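Side-chain contacts in hydrogenase maturation protease HycI (PDB 5ZBY), which probably acts as an endopeptidase that trims the C terminus of a [NiFe] hydrogenase subunit during maturation of the enzyme: residues Ser9-Ile14 with Gly117-Leu122; Cys17-Asp22 with Glu53-Tyr58; Arg36-Val41 with Val46-Cys51. One frame throughout, in Å; residues are numbered along the deposited sequence.

Interaction 1: Ser9-Ile14 with Gly117-Leu122; sequences SGKTRI and GSDIVL
The backbones of Lys-11 and Asp-119 stay well apart, their CA atoms 9.0 Å from each other at the nearest approach of the two segments, so this contact is made by side chains alone. Lys-11 NZ forms a salt bridge with Asp-119 OD2 at 3.4 Å. The methylene Lys-11 CE lies unusually close to the same oxygen, 3.0 Å from Asp-119 OD2, so the exact placing of the lysine tip is doubtful. The two side chains lie roughly perpendicular. Two bends in the lysine chain, at chi2 (-66°) and chi4 (-66°), turn NZ back toward its own loop, where it also makes a weak hydrogen bond to Ser-9 O at 3.3 Å. A long, flexible lysine suits this place because it can span the gap and still fold back. The carboxylate has a second positive neighbour in Lys-113, a long and weak ion pair through OD1. Ser-118 OG donates to Asp-119 O at 2.9 Å, a local bond next to the acid. Gly-117, at positive phi, ends the helix before strand 119-125; at its backbone angles a CB would collide with the preceding carbonyl. Between the two segments lies the start of strand 69-75: Lys-11 packs on Leu-69, and the backbones of Arg-13 and Asp-119 both bond to Asp-68. The arrangement is a surface salt bridge at the N-terminal end of a parallel run of strands in an alpha/beta sheet, reaching over the central strand.

Interaction 2: Cys17-Asp22 with Glu53-Tyr58; sequences CGIGND and EMPESY
Glu-53 reaches across to Asn-21, and it loses more surface to this contact than any other residue of the two segments. Its CG stands beside the backbone N and the chain is extended beyond it (chi2 172°), which carries the carboxylate past the carbonyl of Gly-20, with Glu-53 CG 3.6 Å from Gly-20 O. At the far end Asn-21 ND2 gives a hydrogen bond to Glu-53 OE2 at 3.0 Å, a weak one because the N-H points well off the oxygen (126°). The amide and carboxylate planes are turned 39° against each other, so the two flat groups neither stack nor lie in one plane. Stronger partners hold each of them: Glu-53 OE1 forms a salt bridge with Arg-24, and Asn-21 OD1 accepts from the backbone N of Val-23. An acid and an amide fit here because each can serve two partners at once.

The apolar half of the contact is made by Ile-19 and Pro-55. Ile-19 CD1 touches Pro-55 CG at 4.1 Å, and the two side chains meet nearly at a right angle, the end of the isoleucine against a corner of the ring. Proline also suits the start of the 3-10 segment 55-58, where it needs no N-H of its own. Gly-20, whose backbone angles would jam a CB against the preceding carbonyl, lies beside a bound HEPES buffer molecule.

Behind the pair, Phe-72 of strand 69-75 touches both Ile-19 and Pro-55, while Leu-105 of helix 105-116 packs on Ile-19. The loop following strand 14-18 is thus joined to the lead-in of helix 59-64, beyond the C-terminal ends of the parallel strands 14-18 and 46-50.

Interaction 3: Arg36-Val41 with Val46-Cys51; sequences RLKELV and VLILNC
Lys-38 runs nearly straight until its last torsion, where a bend (chi4 -81°) swings NZ onto the backbone of Ile-48; in Ile-48, chi1 of -47° sets CG2 opposite the backbone N and turns that methyl toward the helix. Lys-38 NZ donates to Ile-48 O at 2.9 Å, coming from above the carbonyl plane and not along a lone pair. The aliphatic part of the lysine is equally engaged: Lys-38 CG lies 4.0 Å from Ile-48 CG2, as the two side chains run antiparallel alongside each other. Lysine thus suits the border of the contact, with methylenes to cover the isoleucine and an ammonium group to bond a strand carbonyl.

Ile-48 has the largest share of the buried surface. Its CG2 also meets Leu-37 CB at 4.0 Å, so this methyl touches two consecutive helix residues. Nearer the connection to the strand, Val-41 CG1 touches Val-46 CG1 at 4.0 Å, the two valines crossing almost perpendicularly; two beta-branched valines suit this place, where short apolar side chains close the contact near the connection between helix and strand. Leu-37 and Val-41 also meet helix 138-156, through Ile-151 and Leu-155, while Leu-37 and Ile-48 both rest on Ile-16 of the neighbouring strand.

The axes of helix 36-40 and strand 46-50 pass 8.6 Å apart and run roughly antiparallel, at 151°. This is the second half of a beta-alpha-beta crossover: strand 14-18, helix 29-40 packed on the sheet, then strand 46-50 parallel to the first, at the edge of a mixed alpha/beta sheet.

Overall arrangement
From the N terminus, the chain leaves helix 3-8 through the first segment of interaction 1, whose partner arrives only after more than a hundred residues. That wide loop encloses both other contacts. Strand 14-18 leads into interaction 2, which closes a loop of 30 intervening residues, and interaction 3, with four residues between its segments, is nested inside it. None of the three cross. All reach the same sheet: Ile-14 O probably bonds Leu-47 N (2.9 Å), connecting interactions 1 and 3, and Gly-18 N probably bonds Leu-49 O (2.8 Å), connecting 2 and 3. Interaction 1 lies at the strand starts, interaction 2 beyond their ends, and interaction 3 against the edge strand.

Interaction 1: Ser9-Ile14 with Gly117-Leu122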
loop_
_atom_site.group_PDB
_atom_site.type_symbol
_atom_site.label_atom_id
_atom_site.label_comp_id
_atom_site.label_asym_id
_atom_site.label_seq_id
_atom_site.Cartn_x
_atom_site.Cartn_y
_atom_site.Cartn_z
ATOM N N SER A 9 13.427 4.642 6.777
ATOM C CA SER A 9 14.708 5.234 7.164
ATOM C C SER A 9 15.681 5.391 6.005
ATOM O O SER A 9 15.914 4.470 5.219
ATOM C CB SER A 9 15.336 4.392 8.269
ATOM O OG SER A 9 16.714 4.649 8.328
ATOM N N GLY A 10 16.254 6.582 5.898
ATOM C CA GLY A 10 17.162 6.855 4.828
ATOM C C GLY A 10 16.520 7.197 3.514
ATOM O O GLY A 10 17.203 7.470 2.544
ATOM N N LYS A 11 15.192 7.131 3.449
ATOM C CA LYS A 11 14.519 7.332 2.189
ATOM C C LYS A 11 13.956 8.720 2.078
ATOM O O LYS A 11 13.124 9.131 2.895
ATOM C CB LYS A 11 13.390 6.306 2.046
ATOM C CG LYS A 11 13.849 4.897 2.186
ATOM C CD LYS A 11 14.742 4.512 1.068
ATOM C CE LYS A 11 15.086 3.051 1.159
ATOM N NZ LYS A 11 15.906 2.743 2.355
ATOM N N THR A 12 14.416 9.477 1.078
ATOM C CA THR A 12 13.936 10.854 0.959
ATOM C C THR A 12 12.666 11.003 0.133
ATOM O O THR A 12 11.694 11.602 0.592
ATOM C CB THR A 12 14.996 11.744 0.355
ATOM O OG1 THR A 12 16.133 11.706 1.219
ATOM C CG2 THR A 12 14.461 13.190 0.221
ATOM N N ARG A 13 12.684 10.470 -1.086
ATOM C CA ARG A 13 11.532 10.640 -1.953
ATOM C C ARG A 13 10.677 9.363 -1.840
ATOM O O ARG A 13 11.149 8.278 -2.165
ATOM C CB ARG A 13 11.944 10.905 -3.401
ATOM C CG ARG A 13 12.768 12.230 -3.609
ATOM C CD ARG A 13 12.954 12.431 -5.097
ATOM N NE ARG A 13 11.744 12.697 -5.821
ATOM C CZ ARG A 13 11.109 13.851 -5.796
ATOM N NH1 ARG A 13 11.603 14.892 -5.091
ATOM N NH2 ARG A 13 10.015 13.996 -6.523
ATOM N N ILE A 14 9.407 9.535 -1.482
ATOM C CA ILE A 14 8.559 8.383 -1.143
ATOM C C ILE A 14 7.286 8.462 -1.953
ATOM O O ILE A 14 6.681 9.557 -2.067
ATOM C CB ILE A 14 8.259 8.393 0.327
ATOM C CG1 ILE A 14 9.578 8.233 1.092
ATOM C CG2 ILE A 14 7.349 7.178 0.715
ATOM C CD1 ILE A 14 9.474 8.444 2.512
ATOM N N GLY A 117 15.359 2.091 -9.467
ATOM C CA GLY A 117 16.238 1.723 -8.367
ATOM C C GLY A 117 15.599 1.833 -6.995
ATOM O O GLY A 117 16.263 1.644 -5.978
ATOM N N SER A 118 14.299 2.137 -6.944
ATOM C CA SER A 118 13.632 2.345 -5.660
ATOM C C SER A 118 13.502 1.046 -4.867
ATOM O O SER A 118 13.263 0.029 -5.468
ATOM C CB SER A 118 12.231 2.921 -5.893
ATOM O OG SER A 118 11.614 3.287 -4.675
ATOM N N ASP A 119 13.638 1.110 -3.551
ATOM C CA ASP A 119 13.112 -0.013 -2.737
ATOM C C ASP A 119 11.613 -0.072 -2.885
ATOM O O ASP A 119 10.956 0.959 -3.033
ATOM C CB ASP A 119 13.479 0.185 -1.283
ATOM C CG ASP A 119 14.934 -0.146 -1.007
ATOM O OD1 ASP A 119 15.549 -0.854 -1.831
ATOM O OD2 ASP A 119 15.468 0.298 0.026
ATOM N N ILE A 120 11.038 -1.282 -2.792
ATOM C CA ILE A 120 9.597 -1.406 -2.860
ATOM C C ILE A 120 9.146 -2.197 -1.654
ATOM O O ILE A 120 9.719 -3.254 -1.386
ATOM C CB ILE A 120 9.130 -2.161 -4.110
ATOM C CG1 ILE A 120 9.960 -1.762 -5.359
ATOM C CG2 ILE A 120 7.608 -2.023 -4.287
ATOM C CD1 ILE A 120 9.639 -0.378 -5.903
ATOM N N VAL A 121 8.089 -1.753 -0.981
ATOM C CA VAL A 121 7.541 -2.572 0.126
ATOM C C VAL A 121 6.015 -2.669 -0.014
ATOM O O VAL A 121 5.392 -1.796 -0.653
ATOM C CB VAL A 121 7.955 -1.972 1.465
ATOM C CG1 VAL A 121 7.321 -0.634 1.674
ATOM C CG2 VAL A 121 7.600 -2.864 2.585
ATOM N N LEU A 122 5.408 -3.761 0.512
ATOM C CA LEU A 122 3.962 -3.883 0.599
ATOM C C LEU A 122 3.558 -3.898 2.055
ATOM O O LEU A 122 4.124 -4.673 2.842
ATOM C CB LEU A 122 3.493 -5.166 -0.105
ATOM C CG LEU A 122 2.054 -5.646 0.127
ATOM C CD1 LEU A 122 1.039 -4.641 -0.387
ATOM C CD2 LEU A 122 1.877 -7.023 -0.545
#

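Interaction 2: Cys17-Asp22 with Glu53-Tyr58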
loop_
_atom_site.group_PDB
_atom_site.type_symbol
_atom_site.label_atom_id
_atom_site.label_comp_id
_atom_site.label_asym_id
_atom_site.label_seq_id
_atom_site.Cartn_x
_atom_site.Cartn_y
_atom_site.Cartn_z
ATOM N N CYS A 17 1.207 4.242 -2.371
ATOM C CA CYS A 17 0.192 3.828 -3.342
ATOM C C CYS A 17 -0.863 3.014 -2.657
ATOM O O CYS A 17 -0.567 1.881 -2.270
ATOM C CB CYS A 17 0.819 2.950 -4.418
ATOM S SG CYS A 17 1.871 3.896 -5.514
ATOM N N GLY A 18 -2.077 3.546 -2.512
ATOM C CA GLY A 18 -3.156 2.763 -1.916
ATOM C C GLY A 18 -3.870 1.943 -2.972
ATOM O O GLY A 18 -4.235 2.435 -4.021
ATOM N N ILE A 19 -4.081 0.667 -2.695
ATOM C CA ILE A 19 -4.721 -0.252 -3.603
ATOM C C ILE A 19 -5.990 -0.708 -2.942
ATOM O O ILE A 19 -6.000 -1.040 -1.761
ATOM C CB ILE A 19 -3.819 -1.510 -3.906
ATOM C CG1 ILE A 19 -2.502 -1.038 -4.554
ATOM C CG2 ILE A 19 -4.507 -2.482 -4.877
ATOM C CD1 ILE A 19 -1.510 -2.189 -4.643
ATOM N N GLY A 20 -7.097 -0.750 -3.690
ATOM C CA GLY A 20 -8.295 -1.343 -3.100
ATOM C C GLY A 20 -9.545 -0.879 -3.817
ATOM O O GLY A 20 -9.451 -0.299 -4.895
ATOM N N ASN A 21 -10.709 -1.166 -3.220
ATOM C CA ASN A 21 -12.003 -0.870 -3.821
ATOM C C ASN A 21 -12.921 -0.383 -2.704
ATOM O O ASN A 21 -13.186 -1.134 -1.776
ATOM C CB ASN A 21 -12.532 -2.111 -4.498
ATOM C CG ASN A 21 -13.903 -1.899 -5.130
ATOM O OD1 ASN A 21 -14.681 -1.042 -4.692
ATOM N ND2 ASN A 21 -14.178 -2.657 -6.160
ATOM N N ASP A 22 -13.363 0.872 -2.760
ATOM C CA ASP A 22 -14.047 1.475 -1.608
ATOM C C ASP A 22 -15.504 0.999 -1.410
ATOM O O ASP A 22 -16.136 1.345 -0.393
ATOM C CB ASP A 22 -14.009 3.014 -1.698
ATOM C CG ASP A 22 -14.564 3.554 -3.018
ATOM O OD1 ASP A 22 -14.843 2.757 -3.948
ATOM O OD2 ASP A 22 -14.680 4.793 -3.143
ATOM N N GLU A 53 -7.851 -0.450 -8.083
ATOM C CA GLU A 53 -7.363 -1.767 -8.353
ATOM C C GLU A 53 -6.376 -1.855 -9.484
ATOM O O GLU A 53 -6.036 -2.945 -9.947
ATOM C CB GLU A 53 -8.568 -2.697 -8.629
ATOM C CG GLU A 53 -9.470 -2.868 -7.406
ATOM C CD GLU A 53 -10.721 -3.628 -7.796
ATOM O OE1 GLU A 53 -10.643 -4.859 -7.958
ATOM O OE2 GLU A 53 -11.768 -2.978 -7.977
ATOM N N MET A 54 -5.809 -0.714 -9.912
ATOM C CA MET A 54 -4.967 -0.712 -11.097
ATOM C C MET A 54 -3.641 -0.006 -10.863
ATOM O O MET A 54 -3.322 1.001 -11.536
ATOM C CB MET A 54 -5.741 -0.082 -12.278
ATOM C CG MET A 54 -6.955 -0.976 -12.646
ATOM S SD MET A 54 -7.229 -1.153 -14.395
ATOM C CE MET A 54 -5.655 -1.851 -14.885
ATOM N N PRO A 55 -2.806 -0.521 -9.949
ATOM C CA PRO A 55 -1.505 0.151 -9.763
ATOM C C PRO A 55 -0.654 0.188 -11.020
ATOM O O PRO A 55 0.127 1.135 -11.197
ATOM C CB PRO A 55 -0.815 -0.683 -8.677
ATOM C CG PRO A 55 -1.557 -2.014 -8.696
ATOM C CD PRO A 55 -2.983 -1.674 -9.025
ATOM N N GLU A 56 -0.847 -0.781 -11.911
ATOM C CA GLU A 56 -0.087 -0.833 -13.157
ATOM C C GLU A 56 -0.302 0.415 -13.985
ATOM O O GLU A 56 0.597 0.833 -14.721
ATOM C CB GLU A 56 -0.487 -2.066 -13.982
ATOM C CG GLU A 56 -1.959 -2.126 -14.325
ATOM C CD GLU A 56 -2.751 -3.050 -13.385
ATOM O OE1 GLU A 56 -2.581 -2.972 -12.139
ATOM O OE2 GLU A 56 -3.536 -3.887 -13.890
ATOM N N SER A 57 -1.473 1.035 -13.855
ATOM C CA SER A 57 -1.757 2.283 -14.594
ATOM C C SER A 57 -0.998 3.518 -14.103
ATOM O O SER A 57 -1.033 4.558 -14.770
ATOM C CB SER A 57 -3.244 2.609 -14.543
ATOM O OG SER A 57 -4.061 1.524 -14.989
ATOM N N TYR A 58 -0.328 3.424 -12.960
ATOM C CA TYR A 58 0.396 4.556 -12.390
ATOM C C TYR A 58 1.925 4.451 -12.463
ATOM O O TYR A 58 2.613 5.303 -11.915
ATOM C CB TYR A 58 -0.069 4.765 -10.926
ATOM C CG TYR A 58 -1.552 5.065 -10.858
ATOM C CD1 TYR A 58 -1.993 6.381 -10.738
ATOM C CD2 TYR A 58 -2.519 4.039 -10.934
ATOM C CE1 TYR A 58 -3.323 6.698 -10.714
ATOM C CE2 TYR A 58 -3.887 4.347 -10.883
ATOM C CZ TYR A 58 -4.294 5.665 -10.793
ATOM O OH TYR A 58 -5.633 6.024 -10.764
#

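Interaction 3: Arg36-Val41 with Val46-Cys51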
loop_
_atom_site.group_PDB
_atom_site.type_symbol
_atom_site.label_atom_id
_atom_site.label_comp_id
_atom_site.label_asym_id
_atom_site.label_seq_id
_atom_site.Cartn_x
_atom_site.Cartn_y
_atom_site.Cartn_z
ATOM N N ARG A 36 -6.675 9.127 3.490
ATOM C CA ARG A 36 -6.413 9.769 4.750
ATOM C C ARG A 36 -5.020 10.387 4.724
ATOM O O ARG A 36 -4.807 11.492 5.270
ATOM C CB ARG A 36 -6.565 8.777 5.895
ATOM C CG ARG A 36 -6.257 9.392 7.243
ATOM C CD ARG A 36 -7.283 10.471 7.604
ATOM N NE ARG A 36 -7.172 10.833 9.015
ATOM C CZ ARG A 36 -7.162 12.076 9.480
ATOM N NH1 ARG A 36 -7.276 13.107 8.649
ATOM N NH2 ARG A 36 -7.053 12.288 10.782
ATOM N N LEU A 37 -4.069 9.744 4.033
ATOM C CA LEU A 37 -2.722 10.288 4.031
ATOM C C LEU A 37 -2.723 11.622 3.293
ATOM O O LEU A 37 -1.921 12.516 3.631
ATOM C CB LEU A 37 -1.720 9.345 3.384
ATOM C CG LEU A 37 -1.267 8.211 4.312
ATOM C CD1 LEU A 37 -0.497 7.157 3.501
ATOM C CD2 LEU A 37 -0.402 8.850 5.431
ATOM N N LYS A 38 -3.620 11.766 2.319
ATOM C CA LYS A 38 -3.643 13.025 1.547
ATOM C C LYS A 38 -4.012 14.209 2.447
ATOM O O LYS A 38 -3.645 15.363 2.168
ATOM C CB LYS A 38 -4.610 12.905 0.372
ATOM C CG LYS A 38 -4.058 12.117 -0.824
ATOM C CD LYS A 38 -5.148 11.937 -1.879
ATOM C CE LYS A 38 -4.770 10.967 -2.986
ATOM N NZ LYS A 38 -3.925 11.522 -4.046
ATOM N N GLU A 39 -4.703 13.920 3.542
ATOM C CA GLU A 39 -5.153 14.954 4.470
ATOM C C GLU A 39 -4.077 15.260 5.483
ATOM O O GLU A 39 -4.071 16.331 6.083
ATOM C CB GLU A 39 -6.434 14.522 5.194
ATOM C CG GLU A 39 -7.603 14.257 4.267
ATOM C CD GLU A 39 -8.839 13.751 4.971
ATOM O OE1 GLU A 39 -8.760 13.345 6.156
ATOM O OE2 GLU A 39 -9.904 13.759 4.323
ATOM N N LEU A 40 -3.152 14.323 5.658
ATOM C CA LEU A 40 -2.197 14.402 6.763
ATOM C C LEU A 40 -0.774 14.751 6.332
ATOM O O LEU A 40 0.045 15.166 7.150
ATOM C CB LEU A 40 -2.177 13.074 7.525
ATOM C CG LEU A 40 -3.416 12.656 8.305
ATOM C CD1 LEU A 40 -3.165 11.332 9.029
ATOM C CD2 LEU A 40 -3.788 13.740 9.299
ATOM N N VAL A 41 -0.466 14.596 5.054
ATOM C CA VAL A 41 0.925 14.685 4.623
ATOM C C VAL A 41 1.071 15.754 3.568
ATOM O O VAL A 41 0.542 15.608 2.465
ATOM C CB VAL A 41 1.426 13.333 4.052
ATOM C CG1 VAL A 41 2.829 13.456 3.453
ATOM C CG2 VAL A 41 1.380 12.259 5.122
ATOM N N VAL A 46 7.049 13.752 -1.002
ATOM C CA VAL A 46 6.172 12.572 -0.912
ATOM C C VAL A 46 4.992 12.695 -1.889
ATOM O O VAL A 46 4.349 13.749 -1.962
ATOM C CB VAL A 46 5.637 12.401 0.506
ATOM C CG1 VAL A 46 4.609 11.242 0.567
ATOM C CG2 VAL A 46 6.765 12.124 1.500
ATOM N N LEU A 47 4.714 11.621 -2.630
ATOM C CA LEU A 47 3.566 11.528 -3.496
ATOM C C LEU A 47 2.637 10.438 -2.973
ATOM O O LEU A 47 3.098 9.322 -2.763
ATOM C CB LEU A 47 4.012 11.206 -4.906
ATOM C CG LEU A 47 2.951 10.851 -5.943
ATOM C CD1 LEU A 47 1.947 12.012 -6.134
ATOM C CD2 LEU A 47 3.567 10.417 -7.257
ATOM N N ILE A 48 1.360 10.774 -2.771
ATOM C CA ILE A 48 0.335 9.801 -2.350
ATOM C C ILE A 48 -0.613 9.571 -3.516
ATOM O O ILE A 48 -1.176 10.514 -4.100
ATOM C CB ILE A 48 -0.460 10.300 -1.140
ATOM C CG1 ILE A 48 0.435 10.861 -0.030
ATOM C CG2 ILE A 48 -1.390 9.155 -0.612
ATOM C CD1 ILE A 48 1.268 9.801 0.654
ATOM N N LEU A 49 -0.783 8.316 -3.892
ATOM C CA LEU A 49 -1.672 7.953 -4.991
ATOM C C LEU A 49 -2.746 6.982 -4.536
ATOM O O LEU A 49 -2.472 6.024 -3.798
ATOM C CB LEU A 49 -0.889 7.274 -6.101
ATOM C CG LEU A 49 0.140 8.105 -6.836
ATOM C CD1 LEU A 49 0.929 7.196 -7.763
ATOM C CD2 LEU A 49 -0.602 9.226 -7.604
ATOM N N ASN A 50 -3.967 7.227 -4.982
ATOM C CA ASN A 50 -5.047 6.249 -4.899
ATOM C C ASN A 50 -5.053 5.499 -6.225
ATOM O O ASN A 50 -5.412 6.061 -7.271
ATOM C CB ASN A 50 -6.380 6.954 -4.614
ATOM C CG ASN A 50 -7.565 5.988 -4.556
ATOM O OD1 ASN A 50 -7.512 4.848 -5.038
ATOM N ND2 ASN A 50 -8.643 6.458 -3.949
ATOM N N CYS A 51 -4.611 4.249 -6.214
ATOM C CA CYS A 51 -4.450 3.473 -7.442
ATOM C C CYS A 51 -5.681 2.615 -7.771
ATOM O O CYS A 51 -5.694 1.924 -8.800
ATOM C CB CYS A 51 -3.253 2.536 -7.334
ATOM S SG CYS A 51 -1.706 3.457 -7.219
#